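Local coordinates for protein 3-hydroxyadipyl-CoA dehydrogenase (PDB 3MOG) that catalyses the NAD(+)-dependent oxidation of 3-hydroxyadipyl-CoA to 3-oxoadipyl-CoA, a step in the bacterial degradation of phenylacetate, at residues Q168-T173 / K178-C183; E201-L206 / L260-Q265; E446-H451 / E455-C460. All blocks are in the same frame, centred on the assembly; numbering follows the deposited sequence. Where two conformers were deposited one is given.

Contact 1. Residues Q168-T173 / K178-C183; sequences QLCELT and KQPVRC
C170 and T173 of one helix face P180 and R182 of the next strand, helix 168-173 and strand 179-183 running nearly antiparallel, their short axes 159° apart and 7.5 Å at closest approach. This is the second half of a beta-alpha-beta unit, strand 152-157, helix 163-175 and strand 179-184, in the NAD-binding domain; backbone hydrogen bonds pair Q179, V181 and C183 with K151, V153 and V155 and seat the returning strand beside its parallel partner, as an outermost strand of the sheet within this chain. The turn is tied where K178 N donates to T173 O at 2.9 Å, with an N-H...O angle of 151°. K178 CB also lies against that oxygen, but the chain bends at chi2 and carries NZ away to the carbonyls of A147 and M150.

The P180 ring lies against C170 and T173, one helical turn apart. Its CB lies 3.3 Å from T173 OG1, and its CG is 3.5 Å from C170 O. T173 holds its hydroxyl between its own backbone N and carbonyl carbon (chi1 56°), a position from which OG1 is near both L169 O and C170 O while still meeting the proline. Farther along the strand, R182 bends at chi2, and its guanidinium, whose NH1 forms a salt bridge with E167, comes nearer the helix. Over one face of that flat group, offset toward its rim, C170 SG sits 3.3 Å above the plane and 3.7 Å from R182 NE.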
ATOM      1  N   GLN C 168     -27.517   5.263  27.789  1.00 51.91           N
ATOM      2  CA  GLN C 168     -28.061   6.589  28.069  1.00 53.82           C
ATOM      3  C   GLN C 168     -28.204   7.394  26.777  1.00 52.57           C
ATOM      4  O   GLN C 168     -29.289   7.922  26.485  1.00 50.42           O
ATOM      5  CB  GLN C 168     -27.175   7.336  29.077  1.00 56.58           C
ATOM      6  CG  GLN C 168     -27.376   6.941  30.540  1.00 67.02           C
ATOM      7  CD  GLN C 168     -26.510   7.766  31.491  1.00 80.71           C
ATOM      8  OE1 GLN C 168     -25.568   7.253  32.099  1.00 79.96           O
ATOM      9  NE2 GLN C 168     -26.819   9.057  31.608  1.00 85.32           N
ATOM     10  N   LEU C 169     -27.129   7.439  25.988  1.00 45.12           N
ATOM     11  CA  LEU C 169     -27.150   8.173  24.710  1.00 48.84           C
ATOM     12  C   LEU C 169     -28.136   7.623  23.690  1.00 47.96           C
ATOM     13  O   LEU C 169     -28.804   8.404  23.008  1.00 51.13           O
ATOM     14  CB  LEU C 169     -25.741   8.294  24.102  1.00 44.41           C
ATOM     15  CG  LEU C 169     -24.797   9.125  24.974  1.00 49.78           C
ATOM     16  CD1 LEU C 169     -23.406   9.189  24.355  1.00 52.23           C
ATOM     17  CD2 LEU C 169     -25.373  10.530  25.217  1.00 44.10           C
ATOM     18  N   CYS C 170     -28.241   6.289  23.605  1.00 51.48           N
ATOM     19  CA  CYS C 170     -29.239   5.637  22.741  1.00 50.57           C
ATOM     20  C   CYS C 170     -30.664   5.982  23.160  1.00 51.07           C
ATOM     21  O   CYS C 170     -31.481   6.391  22.323  1.00 51.55           O
ATOM     22  CB  CYS C 170     -29.055   4.109  22.701  1.00 49.88           C
ATOM     23  SG  CYS C 170     -27.580   3.555  21.794  1.00 53.04           S
ATOM     24  N   GLU C 171     -30.954   5.814  24.451  1.00 55.04           N
ATOM     25  CA  GLU C 171     -32.276   6.139  24.996  1.00 57.35           C
ATOM     26  C   GLU C 171     -32.650   7.598  24.763  1.00 54.53           C
ATOM     27  O   GLU C 171     -33.781   7.903  24.380  1.00 57.48           O
ATOM     28  CB  GLU C 171     -32.359   5.815  26.492  1.00 58.47           C
ATOM     29  CG  GLU C 171     -33.785   5.902  27.027  1.00 80.43           C
ATOM     30  CD  GLU C 171     -33.955   5.339  28.423  1.00 92.44           C
ATOM     31  OE1 GLU C 171     -33.109   5.624  29.299  1.00 95.26           O
ATOM     32  OE2 GLU C 171     -34.957   4.622  28.643  1.00 97.75           O
ATOM     33  N   LEU C 172     -31.684   8.493  24.957  1.00 54.08           N
ATOM     34  CA  LEU C 172     -31.926   9.917  24.780  1.00 54.01           C
ATOM     35  C   LEU C 172     -32.237  10.300  23.317  1.00 54.98           C
ATOM     36  O   LEU C 172     -33.199  11.047  23.065  1.00 50.06           O
ATOM     37  CB  LEU C 172     -30.756  10.725  25.347  1.00 56.50           C
ATOM     38  CG  LEU C 172     -30.808  12.248  25.187  1.00 54.71           C
ATOM     39  CD1 LEU C 172     -31.839  12.874  26.121  1.00 57.88           C
ATOM     40  CD2 LEU C 172     -29.440  12.802  25.460  1.00 41.43           C
ATOM     41  N   THR C 173     -31.456   9.777  22.362  1.00 49.65           N
ATOM     42  CA  THR C 173     -31.724  10.057  20.939  1.00 46.50           C
ATOM     43  C   THR C 173     -33.005   9.393  20.442  1.00 43.54           C
ATOM     44  O   THR C 173     -33.702   9.946  19.583  1.00 42.61           O
ATOM     45  CB  THR C 173     -30.545   9.692  20.010  1.00 52.15           C
ATOM     46  OG1 THR C 173     -30.192   8.320  20.189  1.00 51.46           O
ATOM     47  CG2 THR C 173     -29.328  10.570  20.318  1.00 54.66           C
ATOM     48  N   LYS C 178     -34.966  10.123  17.034  1.00 55.31           N
ATOM     49  CA  LYS C 178     -33.885   9.644  16.179  1.00 54.82           C
ATOM     50  C   LYS C 178     -33.793   8.136  16.256  1.00 54.24           C
ATOM     51  O   LYS C 178     -34.511   7.494  17.025  1.00 54.67           O
ATOM     52  CB  LYS C 178     -32.531  10.258  16.574  1.00 53.75           C
ATOM     53  CG  LYS C 178     -32.433  11.783  16.477  1.00 47.23           C
ATOM     54  CD  LYS C 178     -32.909  12.316  15.139  1.00 47.74           C
ATOM     55  CE  LYS C 178     -32.797  13.839  15.091  1.00 48.24           C
ATOM     56  NZ  LYS C 178     -33.325  14.397  13.802  1.00 51.07           N
ATOM     57  N   GLN C 179     -32.900   7.581  15.451  1.00 52.81           N
ATOM     58  CA  GLN C 179     -32.593   6.168  15.503  1.00 47.39           C
ATOM     59  C   GLN C 179     -31.097   6.014  15.748  1.00 50.04           C
ATOM     60  O   GLN C 179     -30.291   6.220  14.840  1.00 54.43           O
ATOM     61  CB  GLN C 179     -32.994   5.487  14.188  1.00 46.55           C
ATOM     62  CG  GLN C 179     -32.943   3.959  14.229  1.00 57.73           C
ATOM     63  CD  GLN C 179     -33.760   3.372  15.372  1.00 63.09           C
ATOM     64  OE1 GLN C 179     -34.954   3.643  15.495  1.00 67.89           O
ATOM     65  NE2 GLN C 179     -33.112   2.578  16.225  1.00 61.60           N
ATOM     66  N   PRO C 180     -30.720   5.670  16.982  1.00 49.85           N
ATOM     67  CA  PRO C 180     -29.309   5.447  17.250  1.00 48.43           C
ATOM     68  C   PRO C 180     -28.842   4.091  16.717  1.00 54.15           C
ATOM     69  O   PRO C 180     -29.627   3.130  16.657  1.00 52.26           O
ATOM     70  CB  PRO C 180     -29.236   5.466  18.775  1.00 49.15           C
ATOM     71  CG  PRO C 180     -30.611   4.979  19.219  1.00 52.01           C
ATOM     72  CD  PRO C 180     -31.573   5.436  18.165  1.00 51.19           C
ATOM     73  N   VAL C 181     -27.578   4.047  16.302  1.00 47.64           N
ATOM     74  CA  VAL C 181     -26.868   2.810  16.011  1.00 45.90           C
ATOM     75  C   VAL C 181     -25.535   2.894  16.763  1.00 45.88           C
ATOM     76  O   VAL C 181     -24.978   3.972  16.892  1.00 44.60           O
ATOM     77  CB  VAL C 181     -26.650   2.581  14.484  1.00 46.68           C
ATOM     78  CG1 VAL C 181     -27.971   2.261  13.783  1.00 47.63           C
ATOM     79  CG2 VAL C 181     -25.946   3.785  13.802  1.00 40.18           C
ATOM     80  N   ARG C 182     -25.055   1.774  17.293  1.00 44.31           N
ATOM     81  CA  ARG C 182     -23.785   1.751  18.035  1.00 47.08           C
ATOM     82  C   ARG C 182     -22.660   1.258  17.150  1.00 48.15           C
ATOM     83  O   ARG C 182     -22.860   0.373  16.325  1.00 51.97           O
ATOM     84  CB  ARG C 182     -23.878   0.832  19.246  1.00 44.34           C
ATOM     85  CG  ARG C 182     -25.110   1.069  20.089  1.00 52.60           C
ATOM     86  CD  ARG C 182     -25.725  -0.250  20.506  1.00 60.71           C
ATOM     87  NE  ARG C 182     -26.980  -0.011  21.207  1.00 64.20           N
ATOM     88  CZ  ARG C 182     -27.128  -0.094  22.526  1.00 64.16           C
ATOM     89  NH1 ARG C 182     -26.099  -0.440  23.296  1.00 63.97           N
ATOM     90  NH2 ARG C 182     -28.311   0.161  23.075  1.00 57.14           N
ATOM     91  N   CYS C 183     -21.480   1.843  17.329  1.00 44.01           N
ATOM     92  CA  CYS C 183     -20.278   1.429  16.638  1.00 44.48           C
ATOM     93  C   CYS C 183     -19.053   1.868  17.427  1.00 47.11           C
ATOM     94  O   CYS C 183     -19.138   2.768  18.244  1.00 51.64           O
ATOM     95  CB  CYS C 183     -20.225   1.995  15.211  1.00 49.53           C
ATOM     96  SG  CYS C 183     -19.915   3.744  15.095  1.00 54.83           S
TER

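Contact 2. Residues E201-L206 / L260-Q265; sequences EAWRAL and LPSLVQ
W203 turns one face of its indole toward Q265, and the two side chains cross at about a right angle. Q265 CB stands over the six-membered ring, 4.0 Å from its centroid and 15° off the normal, a CH-pi contact. Because the glutamine chain is extended, with CG anti to the backbone N (chi1 -164°), it runs on across the indole: CG comes 3.6 Å from W203 CZ2, and the terminal amide, its plane 36° from the ring, lies near NE1. N242 and Q239 accept from Q265 NE2, which fixes the amide's direction.

V264 approaches obliquely, its CG1 3.9 Å from W203 CE3. At the root of the indole, W203 CB packs 3.5 Å from S262 OG, an oxygen that also accepts from V264 N at 3.1 Å. With an alanine here in place of the tryptophan, a gap would probably open beneath Q265 and V264, and the start of helix 263-270 would lose its broad apolar partner.

T234 and V282 touch the same indole, so it is enclosed by several elements of the helical C-terminal domain (188-285). The motif is a serine N-cap, S262 opening helix 263-270, packed against an aromatic side chain of helix 196-207.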
ATOM      1  N   GLU C 201     -16.520   2.887  -7.142  1.00 38.85           N
ATOM      2  CA  GLU C 201     -16.806   2.106  -8.359  1.00 42.84           C
ATOM      3  C   GLU C 201     -17.145   2.985  -9.586  1.00 39.49           C
ATOM      4  O   GLU C 201     -16.669   2.717 -10.701  1.00 39.41           O
ATOM      5  CB  GLU C 201     -17.826   0.987  -8.118  1.00 38.76           C
ATOM      6  CG  GLU C 201     -17.244  -0.213  -7.335  1.00 40.57           C
ATOM      7  CD  GLU C 201     -16.022  -0.846  -8.002  1.00 45.56           C
ATOM      8  OE1 GLU C 201     -15.066  -1.214  -7.289  1.00 42.47           O
ATOM      9  OE2 GLU C 201     -16.012  -0.988  -9.242  1.00 50.05           O
ATOM     10  N   ALA C 202     -17.896   4.057  -9.352  1.00 39.68           N
ATOM     11  CA  ALA C 202     -18.209   5.062 -10.381  1.00 38.85           C
ATOM     12  C   ALA C 202     -16.978   5.792 -10.953  1.00 43.65           C
ATOM     13  O   ALA C 202     -16.844   5.917 -12.170  1.00 45.00           O
ATOM     14  CB  ALA C 202     -19.144   6.050  -9.823  1.00 36.32           C
ATOM     15  N   TRP C 203     -16.093   6.285 -10.089  1.00 44.10           N
ATOM     16  CA  TRP C 203     -14.830   6.880 -10.564  1.00 42.00           C
ATOM     17  C   TRP C 203     -13.992   5.937 -11.436  1.00 43.25           C
ATOM     18  O   TRP C 203     -13.412   6.367 -12.443  1.00 48.21           O
ATOM     19  CB  TRP C 203     -13.996   7.387  -9.397  1.00 40.28           C
ATOM     20  CG  TRP C 203     -14.650   8.509  -8.628  1.00 49.09           C
ATOM     21  CD1 TRP C 203     -15.003   8.503  -7.307  1.00 48.81           C
ATOM     22  CD2 TRP C 203     -15.010   9.805  -9.133  1.00 53.35           C
ATOM     23  NE1 TRP C 203     -15.570   9.710  -6.957  1.00 50.94           N
ATOM     24  CE2 TRP C 203     -15.591  10.524  -8.059  1.00 55.27           C
ATOM     25  CE3 TRP C 203     -14.894  10.431 -10.386  1.00 56.24           C
ATOM     26  CZ2 TRP C 203     -16.063  11.836  -8.203  1.00 51.81           C
ATOM     27  CZ3 TRP C 203     -15.366  11.738 -10.525  1.00 55.88           C
ATOM     28  CH2 TRP C 203     -15.933  12.424  -9.434  1.00 43.81           C
ATOM     29  N   ARG C 204     -13.948   4.657 -11.066  1.00 43.23           N
ATOM     30  CA  ARG C 204     -13.227   3.667 -11.860  1.00 47.02           C
ATOM     31  C   ARG C 204     -13.871   3.454 -13.227  1.00 46.65           C
ATOM     32  O   ARG C 204     -13.169   3.377 -14.240  1.00 46.02           O
ATOM     33  CB  ARG C 204     -13.118   2.345 -11.120  1.00 47.41           C
ATOM     34  CG  ARG C 204     -11.884   2.274 -10.250  1.00 54.62           C
ATOM     35  CD  ARG C 204     -11.803   0.932  -9.623  1.00 58.57           C
ATOM     36  NE  ARG C 204     -11.317  -0.090 -10.543  1.00 50.57           N
ATOM     37  CZ  ARG C 204     -10.240  -0.828 -10.307  1.00 52.76           C
ATOM     38  NH1 ARG C 204      -9.545  -0.632  -9.191  1.00 49.24           N
ATOM     39  NH2 ARG C 204      -9.859  -1.755 -11.176  1.00 47.12           N
ATOM     40  N   ALA C 205     -15.200   3.384 -13.241  1.00 44.12           N
ATOM     41  CA  ALA C 205     -15.968   3.262 -14.477  1.00 50.08           C
ATOM     42  C   ALA C 205     -15.716   4.495 -15.353  1.00 47.46           C
ATOM     43  O   ALA C 205     -15.392   4.366 -16.527  1.00 45.59           O
ATOM     44  CB  ALA C 205     -17.467   3.089 -14.164  1.00 44.04           C
ATOM     45  N   LEU C 206     -15.806   5.673 -14.737  1.00 48.35           N
ATOM     46  CA  LEU C 206     -15.511   6.951 -15.390  1.00 54.31           C
ATOM     47  C   LEU C 206     -14.098   7.053 -15.972  1.00 59.77           C
ATOM     48  O   LEU C 206     -13.939   7.527 -17.094  1.00 62.53           O
ATOM     49  CB  LEU C 206     -15.752   8.100 -14.419  1.00 53.36           C
ATOM     50  CG  LEU C 206     -16.070   9.484 -14.964  1.00 58.27           C
ATOM     51  CD1 LEU C 206     -16.898   9.418 -16.252  1.00 58.10           C
ATOM     52  CD2 LEU C 206     -16.817  10.231 -13.888  1.00 56.01           C
ATOM     53  N   LEU C 260      -8.854   3.243  -2.084  1.00 40.63           N
ATOM     54  CA  LEU C 260      -8.064   4.065  -3.002  1.00 50.76           C
ATOM     55  C   LEU C 260      -8.808   5.305  -3.524  1.00 50.79           C
ATOM     56  O   LEU C 260      -9.965   5.211  -3.949  1.00 54.16           O
ATOM     57  CB  LEU C 260      -7.597   3.212  -4.190  1.00 42.67           C
ATOM     58  CG  LEU C 260      -6.416   3.699  -5.036  1.00 50.89           C
ATOM     59  CD1 LEU C 260      -5.152   3.803  -4.190  1.00 43.72           C
ATOM     60  CD2 LEU C 260      -6.193   2.770  -6.224  1.00 47.79           C
ATOM     61  N   PRO C 261      -8.163   6.481  -3.452  1.00 45.09           N
ATOM     62  CA  PRO C 261      -8.756   7.665  -4.100  1.00 49.84           C
ATOM     63  C   PRO C 261      -8.642   7.618  -5.633  1.00 49.95           C
ATOM     64  O   PRO C 261      -7.915   6.786  -6.171  1.00 45.27           O
ATOM     65  CB  PRO C 261      -7.960   8.840  -3.500  1.00 42.29           C
ATOM     66  CG  PRO C 261      -7.402   8.273  -2.187  1.00 47.80           C
ATOM     67  CD  PRO C 261      -7.080   6.848  -2.525  1.00 48.36           C
ATOM     68  N   SER C 262      -9.372   8.500  -6.316  1.00 52.31           N
ATOM     69  CA  SER C 262      -9.345   8.586  -7.786  1.00 51.68           C
ATOM     70  C   SER C 262      -8.531   9.789  -8.285  1.00 47.07           C
ATOM     71  O   SER C 262      -8.697  10.889  -7.761  1.00 41.00           O
ATOM     72  CB  SER C 262     -10.777   8.716  -8.307  1.00 50.54           C
ATOM     73  OG  SER C 262     -10.819   8.724  -9.720  1.00 54.68           O
ATOM     74  N   LEU C 263      -7.694   9.595  -9.309  1.00 43.15           N
ATOM     75  CA  LEU C 263      -7.032  10.743  -9.967  1.00 53.43           C
ATOM     76  C   LEU C 263      -8.048  11.624 -10.703  1.00 55.64           C
ATOM     77  O   LEU C 263      -7.800  12.805 -10.918  1.00 58.29           O
ATOM     78  CB  LEU C 263      -5.944  10.311 -10.957  1.00 47.04           C
ATOM     79  CG  LEU C 263      -4.705   9.571 -10.462  1.00 53.29           C
ATOM     80  CD1 LEU C 263      -4.165   8.789 -11.636  1.00 50.75           C
ATOM     81  CD2 LEU C 263      -3.621  10.489  -9.855  1.00 47.37           C
ATOM     82  N   VAL C 264      -9.185  11.038 -11.085  1.00 54.43           N
ATOM     83  CA  VAL C 264     -10.260  11.777 -11.737  1.00 53.95           C
ATOM     84  C   VAL C 264     -10.928  12.721 -10.750  1.00 55.23           C
ATOM     85  O   VAL C 264     -11.212  13.870 -11.093  1.00 62.33           O
ATOM     86  CB  VAL C 264     -11.313  10.840 -12.385  1.00 55.21           C
ATOM     87  CG1 VAL C 264     -12.376  11.652 -13.143  1.00 51.12           C
ATOM     88  CG2 VAL C 264     -10.638   9.867 -13.317  1.00 49.90           C
ATOM     89  N   GLN C 265     -11.147  12.252  -9.522  1.00 51.12           N
ATOM     90  CA  GLN C 265     -11.714  13.114  -8.486  1.00 51.79           C
ATOM     91  C   GLN C 265     -10.716  14.161  -8.013  1.00 51.25           C
ATOM     92  O   GLN C 265     -11.069  15.334  -7.894  1.00 57.23           O
ATOM     93  CB  GLN C 265     -12.266  12.320  -7.296  1.00 48.01           C
ATOM     94  CG  GLN C 265     -13.196  13.170  -6.426  1.00 54.14           C
ATOM     95  CD  GLN C 265     -13.810  12.422  -5.255  1.00 53.82           C
ATOM     96  OE1 GLN C 265     -13.240  11.454  -4.748  1.00 51.88           O
ATOM     97  NE2 GLN C 265     -14.970  12.899  -4.793  1.00 45.58           N
TER

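Contact 3. Residues E446-H451 / E455-C460; sequences ENLQHH and ERYRPC
Y457 presents its ring obliquely to L448, whose CB lies 4.0 Å from Y457 CG, while R456 CG covers one ring face, 4.0 Å above the plane and offset toward the rim. The guanidinium of R456 meets Y457 CE2 at its edge, in plane. At the root of the ring, Y457 CB rests 3.7 Å from Q449 N, so the tyrosine is pressed against the helix backbone as well as its side chains. The phenol oxygen is hydrogen-bonded to R392 and, probably, to E201, which anchor the far end of the ring.

The amide of Q449 is a further flat group. Q449 sends CG away from its own backbone N (chi1 177°) and stays stretched out, which brings the amide to the loop: NE2 lies 3.7 Å from P459 CD, and OE1 is 4.0 Å from R458 CA. One turn earlier, E446 crosses P459 at about a right angle, its CG 3.8 Å from P459 CG, and its carboxylate continues to a salt bridge with R464. On the subunit-facing side, G453 of a neighbouring subunit packs on Q449.

The loop thus lies back along the last turns of helix 438-452, held across the contact by van der Waals packing. It is a connection, including the short 3-10 segment 455-456, that joins helices 438-452 and 461-473 in the second C-terminal-type domain (387-477), with C460 at the N-cap position before helix 461-473.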
ATOM      1  N   GLU C 446     -15.109 -12.896  -6.915  1.00 46.31           N
ATOM      2  CA  GLU C 446     -14.004 -13.799  -7.315  1.00 43.04           C
ATOM      3  C   GLU C 446     -13.606 -13.594  -8.762  1.00 43.62           C
ATOM      4  O   GLU C 446     -12.409 -13.563  -9.076  1.00 43.37           O
ATOM      5  CB  GLU C 446     -14.342 -15.280  -7.086  1.00 45.23           C
ATOM      6  CG  GLU C 446     -14.282 -15.722  -5.630  1.00 52.60           C
ATOM      7  CD  GLU C 446     -14.618 -17.199  -5.431  1.00 54.80           C
ATOM      8  OE1 GLU C 446     -15.540 -17.699  -6.099  1.00 68.22           O
ATOM      9  OE2 GLU C 446     -13.962 -17.860  -4.600  1.00 56.92           O
ATOM     10  N   ASN C 447     -14.601 -13.432  -9.638  1.00 43.00           N
ATOM     11  CA  ASN C 447     -14.331 -13.145 -11.056  1.00 41.85           C
ATOM     12  C   ASN C 447     -13.678 -11.788 -11.253  1.00 36.74           C
ATOM     13  O   ASN C 447     -12.701 -11.673 -11.987  1.00 44.02           O
ATOM     14  CB  ASN C 447     -15.600 -13.247 -11.898  1.00 48.99           C
ATOM     15  CG  ASN C 447     -15.922 -14.678 -12.298  1.00 51.41           C
ATOM     16  OD1 ASN C 447     -15.029 -15.504 -12.492  1.00 61.38           O
ATOM     17  ND2 ASN C 447     -17.200 -14.974 -12.413  1.00 34.56           N
ATOM     18  N   LEU C 448     -14.200 -10.765 -10.577  1.00 37.00           N
ATOM     19  CA  LEU C 448     -13.561  -9.441 -10.603  1.00 42.02           C
ATOM     20  C   LEU C 448     -12.113  -9.481 -10.100  1.00 39.92           C
ATOM     21  O   LEU C 448     -11.229  -8.903 -10.725  1.00 43.20           O
ATOM     22  CB  LEU C 448     -14.384  -8.423  -9.821  1.00 39.67           C
ATOM     23  CG  LEU C 448     -15.776  -8.142 -10.399  1.00 44.90           C
ATOM     24  CD1 LEU C 448     -16.489  -7.180  -9.525  1.00 31.32           C
ATOM     25  CD2 LEU C 448     -15.680  -7.578 -11.822  1.00 48.85           C
ATOM     26  N   GLN C 449     -11.891 -10.205  -8.998  1.00 43.19           N
ATOM     27  CA  GLN C 449     -10.573 -10.375  -8.376  1.00 43.90           C
ATOM     28  C   GLN C 449      -9.615 -11.075  -9.326  1.00 44.82           C
ATOM     29  O   GLN C 449      -8.471 -10.662  -9.464  1.00 45.27           O
ATOM     30  CB  GLN C 449     -10.689 -11.170  -7.059  1.00 42.52           C
ATOM     31  CG  GLN C 449      -9.359 -11.463  -6.346  1.00 49.79           C
ATOM     32  CD  GLN C 449      -9.486 -12.540  -5.274  1.00 59.65           C
ATOM     33  OE1 GLN C 449      -8.766 -12.520  -4.268  1.00 53.42           O
ATOM     34  NE2 GLN C 449     -10.408 -13.489  -5.481  1.00 58.16           N
ATOM     35  N   HIS C 450     -10.086 -12.133  -9.978  1.00 42.37           N
ATOM     36  CA  HIS C 450      -9.297 -12.795 -11.006  1.00 42.93           C
ATOM     37  C   HIS C 450      -8.992 -11.871 -12.202  1.00 43.90           C
ATOM     38  O   HIS C 450      -7.837 -11.750 -12.599  1.00 46.84           O
ATOM     39  CB  HIS C 450      -9.951 -14.093 -11.477  1.00 43.09           C
ATOM     40  CG  HIS C 450      -9.183 -14.772 -12.564  1.00 53.12           C
ATOM     41  ND1 HIS C 450      -8.039 -15.504 -12.317  1.00 58.45           N
ATOM     42  CD2 HIS C 450      -9.361 -14.789 -13.908  1.00 51.85           C
ATOM     43  CE1 HIS C 450      -7.555 -15.956 -13.460  1.00 53.40           C
ATOM     44  NE2 HIS C 450      -8.339 -15.537 -14.438  1.00 59.53           N
ATOM     45  N   HIS C 451     -10.011 -11.211 -12.749  1.00 39.83           N
ATOM     46  CA  HIS C 451      -9.815 -10.358 -13.912  1.00 42.50           C
ATOM     47  C   HIS C 451      -8.791  -9.244 -13.667  1.00 47.35           C
ATOM     48  O   HIS C 451      -7.874  -9.050 -14.467  1.00 45.50           O
ATOM     49  CB  HIS C 451     -11.125  -9.729 -14.377  1.00 39.50           C
ATOM     50  CG  HIS C 451     -10.983  -8.972 -15.658  1.00 43.17           C
ATOM     51  ND1 HIS C 451     -11.182  -9.559 -16.888  1.00 44.34           N
ATOM     52  CD2 HIS C 451     -10.629  -7.687 -15.904  1.00 37.01           C
ATOM     53  CE1 HIS C 451     -10.958  -8.669 -17.839  1.00 39.66           C
ATOM     54  NE2 HIS C 451     -10.624  -7.523 -17.267  1.00 44.05           N
ATOM     55  N   GLU C 455      -6.244  -6.961  -4.933  1.00 37.07           N
ATOM     56  CA  GLU C 455      -6.664  -7.196  -3.559  1.00 42.15           C
ATOM     57  C   GLU C 455      -7.954  -6.435  -3.245  1.00 42.48           C
ATOM     58  O   GLU C 455      -8.728  -6.849  -2.424  1.00 44.92           O
ATOM     59  CB  GLU C 455      -5.523  -6.762  -2.632  1.00 39.90           C
ATOM     60  CG  GLU C 455      -5.854  -6.683  -1.186  1.00 52.84           C
ATOM     61  CD  GLU C 455      -4.689  -7.000  -0.283  1.00 58.37           C
ATOM     62  OE1 GLU C 455      -4.900  -6.980   0.949  1.00 63.67           O
ATOM     63  OE2 GLU C 455      -3.583  -7.282  -0.785  1.00 49.87           O
ATOM     64  N   ARG C 456      -8.196  -5.335  -3.945  1.00 43.24           N
ATOM     65  CA  ARG C 456      -9.414  -4.561  -3.826  1.00 41.25           C
ATOM     66  C   ARG C 456     -10.709  -5.397  -4.000  1.00 43.07           C
ATOM     67  O   ARG C 456     -11.704  -5.161  -3.321  1.00 43.23           O
ATOM     68  CB  ARG C 456      -9.347  -3.447  -4.881  1.00 45.43           C
ATOM     69  CG  ARG C 456     -10.561  -2.573  -4.953  1.00 47.58           C
ATOM     70  CD  ARG C 456     -10.454  -1.561  -6.066  1.00 53.62           C
ATOM     71  NE  ARG C 456     -11.746  -0.922  -6.265  1.00 54.62           N
ATOM     72  CZ  ARG C 456     -12.209   0.088  -5.541  1.00 50.45           C
ATOM     73  NH1 ARG C 456     -11.475   0.605  -4.565  1.00 54.97           N
ATOM     74  NH2 ARG C 456     -13.411   0.583  -5.797  1.00 51.82           N
ATOM     75  N   TYR C 457     -10.687  -6.372  -4.905  1.00 41.15           N
ATOM     76  CA  TYR C 457     -11.874  -7.163  -5.188  1.00 47.46           C
ATOM     77  C   TYR C 457     -11.940  -8.488  -4.409  1.00 48.02           C
ATOM     78  O   TYR C 457     -12.792  -9.318  -4.703  1.00 49.77           O
ATOM     79  CB  TYR C 457     -12.086  -7.333  -6.714  1.00 40.58           C
ATOM     80  CG  TYR C 457     -12.331  -6.003  -7.350  1.00 45.34           C
ATOM     81  CD1 TYR C 457     -13.553  -5.358  -7.195  1.00 42.61           C
ATOM     82  CD2 TYR C 457     -11.318  -5.344  -8.048  1.00 42.41           C
ATOM     83  CE1 TYR C 457     -13.766  -4.102  -7.729  1.00 42.36           C
ATOM     84  CE2 TYR C 457     -11.527  -4.096  -8.596  1.00 40.49           C
ATOM     85  CZ  TYR C 457     -12.743  -3.473  -8.428  1.00 41.91           C
ATOM     86  OH  TYR C 457     -12.943  -2.222  -8.964  1.00 41.48           O
ATOM     87  N   ARG C 458     -11.063  -8.659  -3.410  1.00 46.25           N
ATOM     88  CA  ARG C 458     -11.117  -9.838  -2.547  0.50 45.41           C
ATOM     89  C   ARG C 458     -12.477  -9.968  -1.845  1.00 42.92           C
ATOM     90  O   ARG C 458     -12.982  -9.000  -1.267  1.00 50.70           O
ATOM     91  CB  ARG C 458      -9.952  -9.868  -1.536  0.50 43.16           C
ATOM     92  CG  ARG C 458      -9.992  -8.826  -0.385  0.50 42.79           C
ATOM     93  CD  ARG C 458     -10.645  -9.367   0.879  0.50 42.15           C
ATOM     94  NE  ARG C 458     -10.803  -8.340   1.907  0.50 42.07           N
ATOM     95  CZ  ARG C 458     -11.824  -7.495   1.956  0.50 34.89           C
ATOM     96  NH1 ARG C 458     -12.761  -7.555   1.026  0.50 27.28           N
ATOM     97  NH2 ARG C 458     -11.898  -6.584   2.918  0.50 33.18           N
ATOM     98  N   PRO C 459     -13.096 -11.158  -1.935  1.00 42.32           N
ATOM     99  CA  PRO C 459     -14.236 -11.482  -1.080  1.00 39.77           C
ATOM    100  C   PRO C 459     -13.739 -11.536   0.360  1.00 41.83           C
ATOM    101  O   PRO C 459     -12.663 -12.120   0.621  1.00 37.18           O
ATOM    102  CB  PRO C 459     -14.584 -12.902  -1.499  1.00 41.37           C
ATOM    103  CG  PRO C 459     -14.002 -13.066  -2.860  1.00 45.94           C
ATOM    104  CD  PRO C 459     -12.771 -12.257  -2.864  1.00 41.12           C
ATOM    105  N   CYS C 460     -14.459 -10.916   1.290  1.00 39.05           N
ATOM    106  CA  CYS C 460     -13.973 -10.937   2.669  1.00 44.35           C
ATOM    107  C   CYS C 460     -14.275 -12.294   3.310  1.00 42.30           C
ATOM    108  O   CYS C 460     -15.114 -13.044   2.814  1.00 42.59           O
ATOM    109  CB  CYS C 460     -14.496  -9.754   3.502  1.00 43.72           C
ATOM    110  SG  CYS C 460     -16.174  -9.923   4.006  1.00 51.47           S
TER

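The three contacts come in series along the chain. Contact 1 belongs to the NAD-binding Rossmann-type domain, on an outermost strand of its sheet within this chain; its centre is about 34 Å from that of contact 2 and about 36 Å from that of contact 3, and it touches neither. Contacts 2 and 3 lie in two different helical C-terminal-type domains, yet their centres are only about 17 Å apart and they meet: E201 OE1 makes a 2.9 Å salt bridge to R456 NH2. Helix 196-207 is thereby joined to the loop after helix 438-452. Both touch the second subunit and contact 3 also the third, consistent with these domains contributing to the homotrimer.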